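Local coordinates for protein fusolin (Unidentified entomopoxvirus, PDB 4YN2) that forms the crystalline spindles of an insect poxvirus that enhance virulence, and probably acts on chitin as a lytic polysaccharide monooxygenase-like, metal-binding protein, at residues A[147-152]-A[195-200]. Numbering follows the deposited sequence.
Sequences YEVYIT and FTVPIP. With NAG (2-acetamido-2-deoxy-beta-D-glucopyranose), chain B; EDO (1,2-ethanediol), chain D.
Phe-195 sets its ring against Tyr-147 and Val-149. Its CB carries the ring toward strand 147-152 with CG lodged between the backbone N and the carbonyl carbon (chi1 49°). From there CE1 lies over one face of the Tyr-147 ring, offset toward the rim, while CZ comes to 3.8 Å from Tyr-147 CD2. The two planes are inclined at 39° with centroids 4.9 Å apart, an oblique pairing. Beside CZ, CE2 meets Val-149 CG2 at 3.7 Å, the methyl lying at the ring edge, near its plane. Further along, Ile-151 stretches across with CG1 anti to its backbone N, which brings CD1 to 4.0 Å from Pro-200 CD and to 4.1 Å from Ile-199 CG2, with Ile-151 CG2 against Pro-200 CG. No hydrogen bond links the two segments; the side-chain packing is apolar.

Glu-148 and Tyr-150 turn the other way, into the glycan pocket: Glu-148 OE2 accepts the N2 hydrogen of a glycan NAG at 2.7 Å, nearly straight. Its OE1 takes the Tyr-150 hydroxyl and a salt bridge from Arg-211, which should hold the carboxylate in place against the sugar.

The strand axes run almost parallel, 11° apart and 8.5 Å at closest approach, as facing layers of the beta-sandwich expected of this family. Strand 145-152 sits between 168-174 and 206-214 in one sheet, 191-200 between 129-138 and 178-180 in the other, and Leu-134 of 129-138 packs on both Val-149 and Phe-195.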
loop_
_atom_site.group_PDB
_atom_site.type_symbol
_atom_site.label_atom_id
_atom_site.label_comp_id
_atom_site.label_asym_id
_atom_site.label_seq_id
_atom_site.Cartn_x
_atom_site.Cartn_y
_atom_site.Cartn_z
ATOM N N TYR A 147 16.162 -6.257 6.546
ATOM C CA TYR A 147 14.870 -5.665 6.254
ATOM C C TYR A 147 14.486 -4.626 7.271
ATOM O O TYR A 147 14.613 -4.876 8.458
ATOM C CB TYR A 147 13.788 -6.754 6.261
ATOM C CG TYR A 147 13.781 -7.604 5.019
ATOM C CD1 TYR A 147 14.623 -8.700 4.897
ATOM C CD2 TYR A 147 12.945 -7.303 3.953
ATOM C CE1 TYR A 147 14.613 -9.494 3.757
ATOM C CE2 TYR A 147 12.937 -8.080 2.801
ATOM C CZ TYR A 147 13.780 -9.169 2.699
ATOM O OH TYR A 147 13.752 -9.942 1.570
ATOM N N GLU A 148 13.984 -3.481 6.807
ATOM C CA GLU A 148 13.382 -2.469 7.654
ATOM C C GLU A 148 11.960 -2.336 7.223
ATOM O O GLU A 148 11.688 -2.372 6.018
ATOM C CB GLU A 148 14.091 -1.115 7.564
ATOM C CG GLU A 148 15.516 -1.118 8.084
ATOM C CD GLU A 148 16.260 0.168 7.802
ATOM O OE1 GLU A 148 15.754 0.992 7.007
ATOM O OE2 GLU A 148 17.353 0.361 8.377
ATOM N N VAL A 149 11.044 -2.201 8.179
ATOM C CA VAL A 149 9.644 -1.954 7.888
ATOM C C VAL A 149 9.255 -0.694 8.611
ATOM O O VAL A 149 9.533 -0.557 9.805
ATOM C CB VAL A 149 8.698 -3.119 8.253
ATOM C CG1 VAL A 149 7.292 -2.845 7.740
ATOM C CG2 VAL A 149 9.214 -4.439 7.693
ATOM N N TYR A 150 8.638 0.234 7.880
ATOM C CA TYR A 150 8.099 1.472 8.419
ATOM C C TYR A 150 6.628 1.447 8.220
ATOM O O TYR A 150 6.154 0.733 7.346
ATOM C CB TYR A 150 8.675 2.724 7.733
ATOM C CG TYR A 150 10.179 2.823 7.730
ATOM C CD1 TYR A 150 10.947 2.048 6.867
ATOM C CD2 TYR A 150 10.843 3.691 8.593
ATOM C CE1 TYR A 150 12.335 2.134 6.858
ATOM C CE2 TYR A 150 12.238 3.764 8.610
ATOM C CZ TYR A 150 12.979 2.972 7.750
ATOM O OH TYR A 150 14.349 3.045 7.762
ATOM N N ILE A 151 5.905 2.228 8.998
ATOM C CA ILE A 151 4.474 2.396 8.837
ATOM C C ILE A 151 4.197 3.880 8.871
ATOM O O ILE A 151 4.851 4.626 9.605
ATOM C CB ILE A 151 3.616 1.614 9.876
ATOM C CG1 ILE A 151 2.124 1.664 9.487
ATOM C CG2 ILE A 151 3.836 2.125 11.317
ATOM C CD1 ILE A 151 1.240 0.687 10.238
ATOM N N THR A 152 3.209 4.309 8.104
ATOM C CA THR A 152 2.814 5.692 8.127
ATOM C C THR A 152 2.308 6.065 9.520
ATOM O O THR A 152 1.738 5.233 10.229
ATOM C CB THR A 152 1.754 5.966 7.081
ATOM O OG1 THR A 152 0.817 4.888 7.071
ATOM C CG2 THR A 152 2.346 6.181 5.695
ATOM N N PHE A 195 8.738 -13.089 7.581
ATOM C CA PHE A 195 9.092 -12.530 8.878
ATOM C C PHE A 195 7.885 -11.966 9.599
ATOM O O PHE A 195 7.046 -11.295 8.996
ATOM C CB PHE A 195 10.205 -11.468 8.738
ATOM C CG PHE A 195 10.009 -10.396 7.687
ATOM C CD1 PHE A 195 10.097 -10.699 6.337
ATOM C CD2 PHE A 195 9.892 -9.064 8.047
ATOM C CE1 PHE A 195 9.954 -9.710 5.372
ATOM C CE2 PHE A 195 9.760 -8.073 7.077
ATOM C CZ PHE A 195 9.781 -8.401 5.747
ATOM N N THR A 196 7.814 -12.245 10.906
ATOM C CA THR A 196 6.701 -11.831 11.757
ATOM C C THR A 196 6.963 -10.435 12.278
ATOM O O THR A 196 7.903 -10.229 13.034
ATOM C CB THR A 196 6.475 -12.840 12.876
ATOM O OG1 THR A 196 6.213 -14.093 12.261
ATOM C CG2 THR A 196 5.285 -12.477 13.749
ATOM N N VAL A 197 6.128 -9.487 11.860
ATOM C CA VAL A 197 6.246 -8.087 12.221
ATOM C C VAL A 197 5.017 -7.669 13.014
ATOM O O VAL A 197 3.889 -7.916 12.563
ATOM C CB VAL A 197 6.408 -7.213 10.950
ATOM C CG1 VAL A 197 6.607 -5.742 11.317
ATOM C CG2 VAL A 197 7.582 -7.709 10.107
ATOM N N PRO A 198 5.207 -6.986 14.161
ATOM C CA PRO A 198 4.050 -6.458 14.890
ATOM C C PRO A 198 3.602 -5.165 14.220
ATOM O O PRO A 198 4.282 -4.150 14.308
ATOM C CB PRO A 198 4.582 -6.253 16.313
ATOM C CG PRO A 198 6.037 -6.110 16.177
ATOM C CD PRO A 198 6.471 -6.601 14.821
ATOM N N ILE A 199 2.484 -5.220 13.513
ATOM C CA ILE A 199 1.948 -4.083 12.781
ATOM C C ILE A 199 1.053 -3.258 13.714
ATOM O O ILE A 199 0.031 -3.780 14.147
ATOM C CB ILE A 199 1.163 -4.561 11.533
ATOM C CG1 ILE A 199 1.988 -5.520 10.629
ATOM C CG2 ILE A 199 0.651 -3.378 10.729
ATOM C CD1 ILE A 199 3.220 -4.979 10.052
ATOM N N PRO A 200 1.354 -1.963 13.974
ATOM C CA PRO A 200 0.433 -1.150 14.786
ATOM C C PRO A 200 -0.913 -1.003 14.090
ATOM O O PRO A 200 -0.950 -0.793 12.873
ATOM C CB PRO A 200 1.150 0.205 14.893
ATOM C CG PRO A 200 2.571 -0.071 14.540
ATOM C CD PRO A 200 2.509 -1.161 13.526
HETATM C C1 NAG B . 18.890 -1.387 11.368
HETATM C C2 NAG B . 19.298 0.077 11.505
HETATM C C3 NAG B . 20.684 0.249 10.885
HETATM C C4 NAG B . 21.671 -0.743 11.494
HETATM C C5 NAG B . 21.129 -2.168 11.425
HETATM C C6 NAG B . 22.005 -3.186 12.125
HETATM C C7 NAG B . 17.775 2.018 11.430
HETATM C C8 NAG B . 16.740 2.733 10.619
HETATM N N2 NAG B . 18.338 0.948 10.847
HETATM O O3 NAG B . 21.108 1.576 11.164
HETATM O O4 NAG B . 22.901 -0.712 10.784
HETATM O O5 NAG B . 19.838 -2.209 12.047
HETATM O O6 NAG B . 22.330 -2.805 13.449
HETATM O O7 NAG B . 18.104 2.405 12.546
HETATM C C1 EDO D . 9.214 -16.229 10.914
HETATM O O1 EDO D . 8.024 -15.480 10.641
HETATM C C2 EDO D . 10.425 -15.287 11.137
HETATM O O2 EDO D . 10.022 -14.088 11.806
#